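Local coordinates for putative peptide ABC-transport system periplasmic peptide-binding protein (Campylobacter jejuni, PDB 4OEV) that binds nickel outside the cytoplasm for an ABC-type importer, and may also serve in peptide transport, at residues S23-A28 with E409-G414. Residues are numbered along the deposited sequence; the frame is centred on the assembly and turned at random.
Sequences SEDHDA and EGWNFG. With NI (nickel (II) ion), chain C.
W411 reaches across from its loop to meet E24 and D25, and the indole is the only side chain of 409-414 that touches 23-28. The contact is light overall, and its more closely packed part is the benzo edge of the buried indole, laid against the E24 backbone: CZ2 of W411 lies 3.9 Å from the backbone O of E24, an oblique approach, and 4.1 Å from CA of E24. At the ring edge, near its plane, OD2 of D25 stands 4.3 Å from CH2 of W411; this carboxylate oxygen is hydrogen-bonded to H393. R396 makes a cation-pi contact with the indole. The pyrrole side faces the solvent-exposed carboxylate of E24, whose extended chain brings OE2 only to 4.0 Å from NE1 of W411, too far for a hydrogen bond, with carboxylate and indole planes 81° apart. The E24 carbonyl that W411 packs against also accepts a hydrogen bond from ND1 of H26 (2.7 Å to E24 O), the donor lying above the carbonyl plane yet close to the plane of its own imidazole. This bond on one side of the ring and the nickel on the other, 2.2 Å from NE2 of H26, help to set the rotation of the imidazole, whose CG lies beside the backbone N (chi1 -82°). The indole thus packs on the second shell of the metal site, where H26, H480, H481 and a water bind nickel beside oxalate, in the ligand cleft of a family 5 solute-binding protein.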
loop_
_atom_site.group_PDB
_atom_site.type_symbol
_atom_site.label_atom_id
_atom_site.label_comp_id
_atom_site.label_asym_id
_atom_site.label_seq_id
_atom_site.Cartn_x
_atom_site.Cartn_y
_atom_site.Cartn_z
ATOM N N SER A 23 7.283 4.528 -7.448
ATOM C CA SER A 23 6.488 3.467 -6.823
ATOM C C SER A 23 5.540 4.005 -5.738
ATOM O O SER A 23 6.000 4.646 -4.792
ATOM C CB SER A 23 7.369 2.466 -6.141
ATOM O OG SER A 23 6.574 1.504 -5.482
ATOM N N GLU A 24 4.253 3.680 -5.835
ATOM C CA GLU A 24 3.311 4.042 -4.779
ATOM C C GLU A 24 2.716 2.814 -4.105
ATOM O O GLU A 24 1.651 2.902 -3.508
ATOM C CB GLU A 24 2.183 4.935 -5.325
ATOM C CG GLU A 24 2.713 6.308 -5.720
ATOM C CD GLU A 24 1.617 7.311 -5.967
ATOM O OE1 GLU A 24 0.616 6.975 -6.640
ATOM O OE2 GLU A 24 1.720 8.420 -5.417
ATOM N N ASP A 25 3.414 1.685 -4.219
ATOM C CA ASP A 25 3.015 0.391 -3.635
ATOM C C ASP A 25 1.634 -0.036 -4.151
ATOM O O ASP A 25 0.930 -0.790 -3.475
ATOM C CB ASP A 25 2.982 0.397 -2.096
ATOM C CG ASP A 25 4.354 0.529 -1.454
ATOM O OD1 ASP A 25 5.368 0.420 -2.167
ATOM O OD2 ASP A 25 4.431 0.715 -0.209
ATOM N N HIS A 26 1.246 0.422 -5.343
ATOM C CA HIS A 26 -0.049 0.003 -5.888
ATOM C C HIS A 26 0.036 -0.919 -7.101
ATOM O O HIS A 26 -0.955 -1.531 -7.462
ATOM C CB HIS A 26 -0.890 1.201 -6.306
ATOM C CG HIS A 26 -1.606 1.830 -5.178
ATOM N ND1 HIS A 26 -0.969 2.587 -4.219
ATOM C CD2 HIS A 26 -2.916 1.772 -4.813
ATOM C CE1 HIS A 26 -1.868 2.996 -3.330
ATOM N NE2 HIS A 26 -3.033 2.495 -3.663
ATOM N N ASP A 27 1.198 -1.034 -7.721
ATOM C CA ASP A 27 1.275 -1.775 -8.983
ATOM C C ASP A 27 1.959 -3.134 -8.858
ATOM O O ASP A 27 2.536 -3.469 -7.815
ATOM C CB ASP A 27 2.002 -0.946 -10.022
ATOM C CG ASP A 27 3.475 -0.845 -9.724
ATOM O OD1 ASP A 27 4.193 -1.760 -10.155
ATOM O OD2 ASP A 27 3.901 0.120 -9.049
ATOM N N ALA A 28 1.855 -3.931 -9.919
ATOM C CA ALA A 28 2.521 -5.233 -9.952
ATOM C C ALA A 28 3.604 -5.289 -11.032
ATOM O O ALA A 28 4.148 -6.379 -11.289
ATOM C CB ALA A 28 1.502 -6.383 -10.162
ATOM N N GLU A 409 3.773 14.476 -2.898
ATOM C CA GLU A 409 4.016 13.050 -2.713
ATOM C C GLU A 409 3.628 12.595 -1.313
ATOM O O GLU A 409 4.011 11.509 -0.863
ATOM C CB GLU A 409 5.510 12.732 -3.050
ATOM C CG GLU A 409 5.798 12.874 -4.535
ATOM C CD GLU A 409 6.083 14.320 -4.995
ATOM O OE1 GLU A 409 6.975 14.989 -4.414
ATOM O OE2 GLU A 409 5.447 14.780 -5.970
ATOM N N GLY A 410 2.787 13.377 -0.611
ATOM C CA GLY A 410 2.350 12.920 0.699
ATOM C C GLY A 410 1.057 12.093 0.518
ATOM O O GLY A 410 0.357 12.228 -0.486
ATOM N N TRP A 411 0.781 11.203 1.458
ATOM C CA TRP A 411 -0.392 10.339 1.369
ATOM C C TRP A 411 -1.419 10.694 2.457
ATOM O O TRP A 411 -2.399 9.978 2.658
ATOM C CB TRP A 411 0.001 8.876 1.526
ATOM C CG TRP A 411 0.836 8.310 0.435
ATOM C CD1 TRP A 411 1.177 8.894 -0.753
ATOM C CD2 TRP A 411 1.432 7.016 0.446
ATOM N NE1 TRP A 411 2.010 8.033 -1.477
ATOM C CE2 TRP A 411 2.168 6.877 -0.751
ATOM C CE3 TRP A 411 1.447 5.968 1.379
ATOM C CZ2 TRP A 411 2.890 5.708 -1.054
ATOM C CZ3 TRP A 411 2.176 4.811 1.072
ATOM C CH2 TRP A 411 2.871 4.699 -0.124
ATOM N N ASN A 412 -1.178 11.809 3.139
ATOM C CA ASN A 412 -2.041 12.257 4.209
ATOM C C ASN A 412 -3.219 13.026 3.607
ATOM O O ASN A 412 -3.254 14.256 3.635
ATOM C CB ASN A 412 -1.211 13.125 5.187
ATOM C CG ASN A 412 -1.974 13.542 6.425
ATOM O OD1 ASN A 412 -3.235 13.478 6.482
ATOM N ND2 ASN A 412 -1.240 14.061 7.402
ATOM N N PHE A 413 -4.197 12.297 3.077
ATOM C CA PHE A 413 -5.211 12.884 2.285
ATOM C C PHE A 413 -6.311 13.597 3.088
ATOM O O PHE A 413 -7.036 14.396 2.488
ATOM C CB PHE A 413 -5.843 11.828 1.366
ATOM C CG PHE A 413 -4.865 11.249 0.329
ATOM C CD1 PHE A 413 -3.775 11.972 -0.070
ATOM C CD2 PHE A 413 -5.125 10.055 -0.303
ATOM C CE1 PHE A 413 -2.871 11.449 -1.034
ATOM C CE2 PHE A 413 -4.235 9.558 -1.276
ATOM C CZ PHE A 413 -3.139 10.251 -1.628
ATOM N N GLY A 414 -6.422 13.279 4.389
ATOM C CA GLY A 414 -7.401 13.896 5.283
ATOM C C GLY A 414 -6.882 15.158 5.940
ATOM O O GLY A 414 -7.630 15.833 6.650
HETATM NI NI NI C . -4.907 2.325 -2.474
HETATM O O HOH W 1 -5.436 3.309 -4.100
#